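Local coordinates for putative uncharacterized protein (Burkholderia ambifaria, PDB 3W20), which is probably a metal-dependent 2-oxoglutarate dioxygenase that acts on N-substituted L-amino acids and carries a zinc ion in this structure, at residues Met1-Gly13 and Arg17-Ala29. Residues are numbered along the deposited sequence; the frame is centred on the assembly and turned at random.
Sequences MQHTYPAQLMRFG and RAEHMTIAAAIHA
Three hydrogen-bonded pairs, Tyr5 with Met21, Ala7 with Glu19 and Leu9 with Arg17, make 4-10 and 17-22 a worked example of the antiparallel beta hairpin. Each pair gives two backbone bonds; in the shortest, Ala7 N approaches Glu19 O (2.7 Å) almost straight in line with the carbonyl, though the N-H is bent, 138°. On the side carrying Pro6 and Gln8, one face of the His20 ring covers Pro6 CA in a CH-pi contact, 4.0 Å from the ring centroid, while Pro6 CG reaches toward His20 NE2. His20 CG is roughly anti to the carbonyl carbon, chi1 having opened to -91°, swinging the ring across the neighbouring strand. Gln8 curls back (chi2 -61°) so that its NE2 meets Ala18 CB at 3.3 Å.

The face carrying Ala7 and Leu9 is more buried. Ala7 CB rests on CG of selenomethionine Met21 (3.5 Å). Leu9 CD2 lies 3.5 Å from Arg17 NH2, with CD1 loosely near the selenium and Ala29 CB; Leu9 O sits at the edge of the guanidinium, in its plane, yet NH2 is buried without a polar partner. Arg11 CG packs on Arg17 NH2, its own guanidinium being engaged by Asp33 and Asp36.

Where the second strand turns into the helix, Thr22 is the N-cap, its OG1 accepting from Ala25 N at 2.9 Å. Two waters join this turn to the N-terminal tail, linking Gln2 OE1 to Ala24 N and His3 O to Ile23 N. Tyr5 CE2 meets Ile23 CG1 at 3.7 Å.

Away from the zinc site, the hairpin extends the sheet of the double-stranded beta-helix fold: strand 4-10 pairs with 37-41, and 37-41 with 236-241. The following helix packs Ala26 on both those strands and Ile23 on Leu237 and on Leu115 and Ala119 of helix 111-120.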
loop_
_atom_site.group_PDB
_atom_site.type_symbol
_atom_site.label_atom_id
_atom_site.label_comp_id
_atom_site.label_asym_id
_atom_site.label_seq_id
_atom_site.Cartn_x
_atom_site.Cartn_y
_atom_site.Cartn_z
HETATM N N MSE A 1 -5.081 34.605 12.599
HETATM C CA MSE A 1 -6.233 34.456 13.545
HETATM C C MSE A 1 -7.406 33.766 12.847
HETATM O O MSE A 1 -7.621 33.913 11.647
HETATM C CB MSE A 1 -6.489 35.762 14.311
HETATM C CG MSE A 1 -7.540 36.651 13.654
HETATM SE SE MSE A 1 -8.970 37.115 14.932
HETATM C CE MSE A 1 -8.224 36.649 16.706
ATOM N N GLN A 2 -8.132 32.955 13.613
ATOM C CA GLN A 2 -9.032 31.935 13.092
ATOM C C GLN A 2 -10.490 32.302 13.237
ATOM O O GLN A 2 -10.857 33.011 14.187
ATOM C CB GLN A 2 -8.859 30.640 13.940
ATOM C CG GLN A 2 -7.450 30.048 13.943
ATOM C CD GLN A 2 -7.154 29.351 12.623
ATOM O OE1 GLN A 2 -7.199 28.127 12.533
ATOM N NE2 GLN A 2 -6.893 30.136 11.576
ATOM N N HIS A 3 -11.335 31.723 12.366
ATOM C CA HIS A 3 -12.786 31.898 12.537
ATOM C C HIS A 3 -13.265 31.234 13.804
ATOM O O HIS A 3 -12.741 30.159 14.188
ATOM C CB HIS A 3 -13.559 31.341 11.351
ATOM C CG HIS A 3 -13.398 32.157 10.090
ATOM N ND1 HIS A 3 -12.486 31.876 9.156
ATOM C CD2 HIS A 3 -14.067 33.312 9.654
ATOM C CE1 HIS A 3 -12.556 32.792 8.141
ATOM N NE2 HIS A 3 -13.546 33.661 8.461
ATOM N N THR A 4 -14.246 31.866 14.454
ATOM C CA THR A 4 -14.937 31.213 15.571
ATOM C C THR A 4 -16.322 30.831 15.054
ATOM O O THR A 4 -16.777 31.385 14.088
ATOM C CB THR A 4 -14.973 32.093 16.841
ATOM O OG1 THR A 4 -15.778 33.247 16.553
ATOM C CG2 THR A 4 -13.599 32.527 17.224
ATOM N N TYR A 5 -16.939 29.792 15.617
ATOM C CA TYR A 5 -18.199 29.283 15.224
ATOM C C TYR A 5 -18.976 28.923 16.478
ATOM O O TYR A 5 -18.357 28.555 17.470
ATOM C CB TYR A 5 -17.953 28.009 14.476
ATOM C CG TYR A 5 -17.026 28.082 13.336
ATOM C CD1 TYR A 5 -17.508 28.396 12.071
ATOM C CD2 TYR A 5 -15.648 27.757 13.478
ATOM C CE1 TYR A 5 -16.656 28.381 10.972
ATOM C CE2 TYR A 5 -14.801 27.762 12.390
ATOM C CZ TYR A 5 -15.318 28.077 11.148
ATOM O OH TYR A 5 -14.499 28.064 10.023
ATOM N N PRO A 6 -20.329 29.043 16.449
ATOM C CA PRO A 6 -21.185 28.548 17.523
ATOM C C PRO A 6 -20.813 27.079 17.837
ATOM O O PRO A 6 -20.748 26.260 16.899
ATOM C CB PRO A 6 -22.607 28.598 16.880
ATOM C CG PRO A 6 -22.525 29.678 15.833
ATOM C CD PRO A 6 -21.115 29.540 15.283
ATOM N N ALA A 7 -20.649 26.742 19.120
ATOM C CA ALA A 7 -20.264 25.366 19.531
ATOM C C ALA A 7 -21.067 24.932 20.759
ATOM O O ALA A 7 -21.361 25.760 21.676
ATOM C CB ALA A 7 -18.758 25.275 19.783
ATOM N N GLN A 8 -21.478 23.687 20.748
ATOM C CA GLN A 8 -22.024 23.083 22.000
ATOM C C GLN A 8 -21.024 22.055 22.496
ATOM O O GLN A 8 -20.624 21.119 21.751
ATOM C CB GLN A 8 -23.365 22.391 21.760
ATOM C CG GLN A 8 -24.527 23.318 21.268
ATOM C CD GLN A 8 -24.880 24.428 22.279
ATOM O OE1 GLN A 8 -25.053 24.154 23.465
ATOM N NE2 GLN A 8 -24.982 25.702 21.800
ATOM N N LEU A 9 -20.612 22.197 23.748
ATOM C CA LEU A 9 -19.588 21.283 24.257
ATOM C C LEU A 9 -20.239 20.309 25.259
ATOM O O LEU A 9 -20.831 20.728 26.264
ATOM C CB LEU A 9 -18.474 22.123 24.905
ATOM C CG LEU A 9 -17.193 21.484 25.424
ATOM C CD1 LEU A 9 -16.171 22.630 25.361
ATOM C CD2 LEU A 9 -17.321 20.960 26.859
HETATM N N MSE A 10 -20.134 18.991 25.018
HETATM C CA MSE A 10 -20.874 18.018 25.803
HETATM C C MSE A 10 -19.959 17.169 26.614
HETATM O O MSE A 10 -18.982 16.644 26.077
HETATM C CB MSE A 10 -21.689 17.067 24.924
HETATM C CG MSE A 10 -21.436 17.296 23.440
HETATM SE SE MSE A 10 -22.727 18.666 22.806
HETATM C CE MSE A 10 -23.953 17.286 23.222
ATOM N N ARG A 11 -20.272 16.989 27.908
ATOM C CA ARG A 11 -19.596 15.962 28.737
ATOM C C ARG A 11 -20.657 15.085 29.302
ATOM O O ARG A 11 -21.750 15.583 29.607
ATOM C CB ARG A 11 -18.874 16.667 29.904
ATOM C CG ARG A 11 -17.535 17.214 29.535
ATOM C CD ARG A 11 -16.619 16.018 29.277
ATOM N NE ARG A 11 -15.542 15.923 30.202
ATOM C CZ ARG A 11 -14.450 15.194 30.023
ATOM N NH1 ARG A 11 -14.264 14.362 28.944
ATOM N NH2 ARG A 11 -13.552 15.249 30.996
ATOM N N PHE A 12 -20.372 13.809 29.471
ATOM C CA PHE A 12 -21.324 12.874 30.092
ATOM C C PHE A 12 -21.933 13.438 31.377
ATOM O O PHE A 12 -21.231 13.968 32.215
ATOM C CB PHE A 12 -20.685 11.478 30.412
ATOM C CG PHE A 12 -20.297 10.705 29.170
ATOM C CD1 PHE A 12 -21.278 10.174 28.343
ATOM C CD2 PHE A 12 -18.937 10.585 28.815
ATOM C CE1 PHE A 12 -20.933 9.453 27.201
ATOM C CE2 PHE A 12 -18.593 9.934 27.632
ATOM C CZ PHE A 12 -19.582 9.402 26.799
ATOM N N GLY A 13 -23.270 13.289 31.503
ATOM C CA GLY A 13 -24.018 13.664 32.732
ATOM C C GLY A 13 -24.153 15.167 33.020
ATOM O O GLY A 13 -24.683 15.529 34.090
ATOM N N ARG A 17 -22.307 23.091 27.320
ATOM C CA ARG A 17 -21.892 24.496 27.439
ATOM C C ARG A 17 -21.981 25.092 26.060
ATOM O O ARG A 17 -21.514 24.495 25.115
ATOM C CB ARG A 17 -20.442 24.602 27.935
ATOM C CG ARG A 17 -20.263 23.924 29.287
ATOM C CD ARG A 17 -18.854 23.320 29.428
ATOM N NE ARG A 17 -18.615 22.538 30.668
ATOM C CZ ARG A 17 -18.752 21.210 30.819
ATOM N NH1 ARG A 17 -18.472 20.669 32.004
ATOM N NH2 ARG A 17 -19.161 20.421 29.819
ATOM N N ALA A 18 -22.613 26.247 25.927
ATOM C CA ALA A 18 -22.687 26.901 24.622
ATOM C C ALA A 18 -21.612 27.996 24.512
ATOM O O ALA A 18 -21.562 28.891 25.319
ATOM C CB ALA A 18 -24.088 27.466 24.388
ATOM N N GLU A 19 -20.726 27.913 23.539
ATOM C CA GLU A 19 -19.617 28.884 23.412
ATOM C C GLU A 19 -19.378 29.136 21.938
ATOM O O GLU A 19 -19.756 28.352 21.118
ATOM C CB GLU A 19 -18.326 28.322 24.032
ATOM C CG GLU A 19 -18.279 28.456 25.553
ATOM C CD GLU A 19 -17.462 27.363 26.221
ATOM O OE1 GLU A 19 -17.942 26.763 27.223
ATOM O OE2 GLU A 19 -16.342 27.102 25.733
ATOM N N HIS A 20 -18.734 30.238 21.619
ATOM C CA HIS A 20 -18.212 30.454 20.296
ATOM C C HIS A 20 -16.727 30.085 20.326
ATOM O O HIS A 20 -15.957 30.624 21.130
ATOM C CB HIS A 20 -18.420 31.916 19.916
ATOM C CG HIS A 20 -19.733 32.170 19.204
ATOM N ND1 HIS A 20 -20.926 32.102 19.839
ATOM C CD2 HIS A 20 -20.012 32.446 17.856
ATOM C CE1 HIS A 20 -21.926 32.323 18.955
ATOM N NE2 HIS A 20 -21.360 32.545 17.737
HETATM N N MSE A 21 -16.290 29.148 19.478
HETATM C CA MSE A 21 -14.910 28.658 19.595
HETATM C C MSE A 21 -14.302 28.518 18.260
HETATM O O MSE A 21 -15.015 28.275 17.262
HETATM C CB MSE A 21 -14.748 27.208 20.134
HETATM C CG MSE A 21 -15.885 26.919 21.050
HETATM SE SE MSE A 21 -15.510 25.146 21.803
HETATM C CE MSE A 21 -13.808 25.435 22.660
ATOM N N THR A 22 -12.982 28.585 18.208
ATOM C CA THR A 22 -12.293 28.211 16.957
ATOM C C THR A 22 -12.265 26.705 16.856
ATOM O O THR A 22 -12.440 25.989 17.874
ATOM C CB THR A 22 -10.835 28.680 16.915
ATOM O OG1 THR A 22 -10.096 28.132 18.029
ATOM C CG2 THR A 22 -10.750 30.193 16.987
ATOM N N ILE A 23 -12.033 26.197 15.634
ATOM C CA ILE A 23 -11.745 24.756 15.485
ATOM C C ILE A 23 -10.560 24.302 16.365
ATOM O O ILE A 23 -10.645 23.262 17.018
ATOM C CB ILE A 23 -11.390 24.419 13.983
ATOM C CG1 ILE A 23 -12.549 24.885 13.108
ATOM C CG2 ILE A 23 -10.989 22.924 13.833
ATOM C CD1 ILE A 23 -13.544 23.831 12.734
ATOM N N ALA A 24 -9.445 25.060 16.381
ATOM C CA ALA A 24 -8.277 24.627 17.170
ATOM C C ALA A 24 -8.646 24.594 18.639
ATOM O O ALA A 24 -8.177 23.677 19.340
ATOM C CB ALA A 24 -7.061 25.548 16.978
ATOM N N ALA A 25 -9.520 25.530 19.118
ATOM C CA ALA A 25 -9.836 25.475 20.514
ATOM C C ALA A 25 -10.699 24.249 20.880
ATOM O O ALA A 25 -10.499 23.646 21.920
ATOM C CB ALA A 25 -10.451 26.805 21.026
ATOM N N ALA A 26 -11.661 23.920 20.027
ATOM C CA ALA A 26 -12.551 22.773 20.235
ATOM C C ALA A 26 -11.705 21.473 20.234
ATOM O O ALA A 26 -11.826 20.647 21.146
ATOM C CB ALA A 26 -13.578 22.691 19.133
ATOM N N ILE A 27 -10.799 21.395 19.272
ATOM C CA ILE A 27 -9.913 20.203 19.139
ATOM C C ILE A 27 -9.007 20.163 20.414
ATOM O O ILE A 27 -8.808 19.102 21.036
ATOM C CB ILE A 27 -9.067 20.251 17.856
ATOM C CG1 ILE A 27 -9.908 20.066 16.591
ATOM C CG2 ILE A 27 -7.854 19.306 17.896
ATOM C CD1 ILE A 27 -10.571 18.671 16.509
ATOM N N HIS A 28 -8.454 21.292 20.826
ATOM C CA HIS A 28 -7.651 21.281 22.105
ATOM C C HIS A 28 -8.452 20.823 23.316
ATOM O O HIS A 28 -7.884 20.139 24.235
ATOM C CB HIS A 28 -7.068 22.692 22.349
ATOM C CG HIS A 28 -6.299 22.837 23.651
ATOM N ND1 HIS A 28 -6.909 23.016 24.853
ATOM C CD2 HIS A 28 -4.923 22.835 23.909
ATOM C CE1 HIS A 28 -5.976 23.076 25.828
ATOM N NE2 HIS A 28 -4.764 23.018 25.248
ATOM N N ALA A 29 -9.728 21.245 23.422
ATOM C CA ALA A 29 -10.513 20.846 24.575
ATOM C C ALA A 29 -10.696 19.348 24.535
ATOM O O ALA A 29 -10.626 18.700 25.571
ATOM C CB ALA A 29 -11.858 21.614 24.682
HETATM O O HOH W 1 -8.882 27.129 14.474
HETATM O O HOH W 2 -11.364 27.974 13.416
#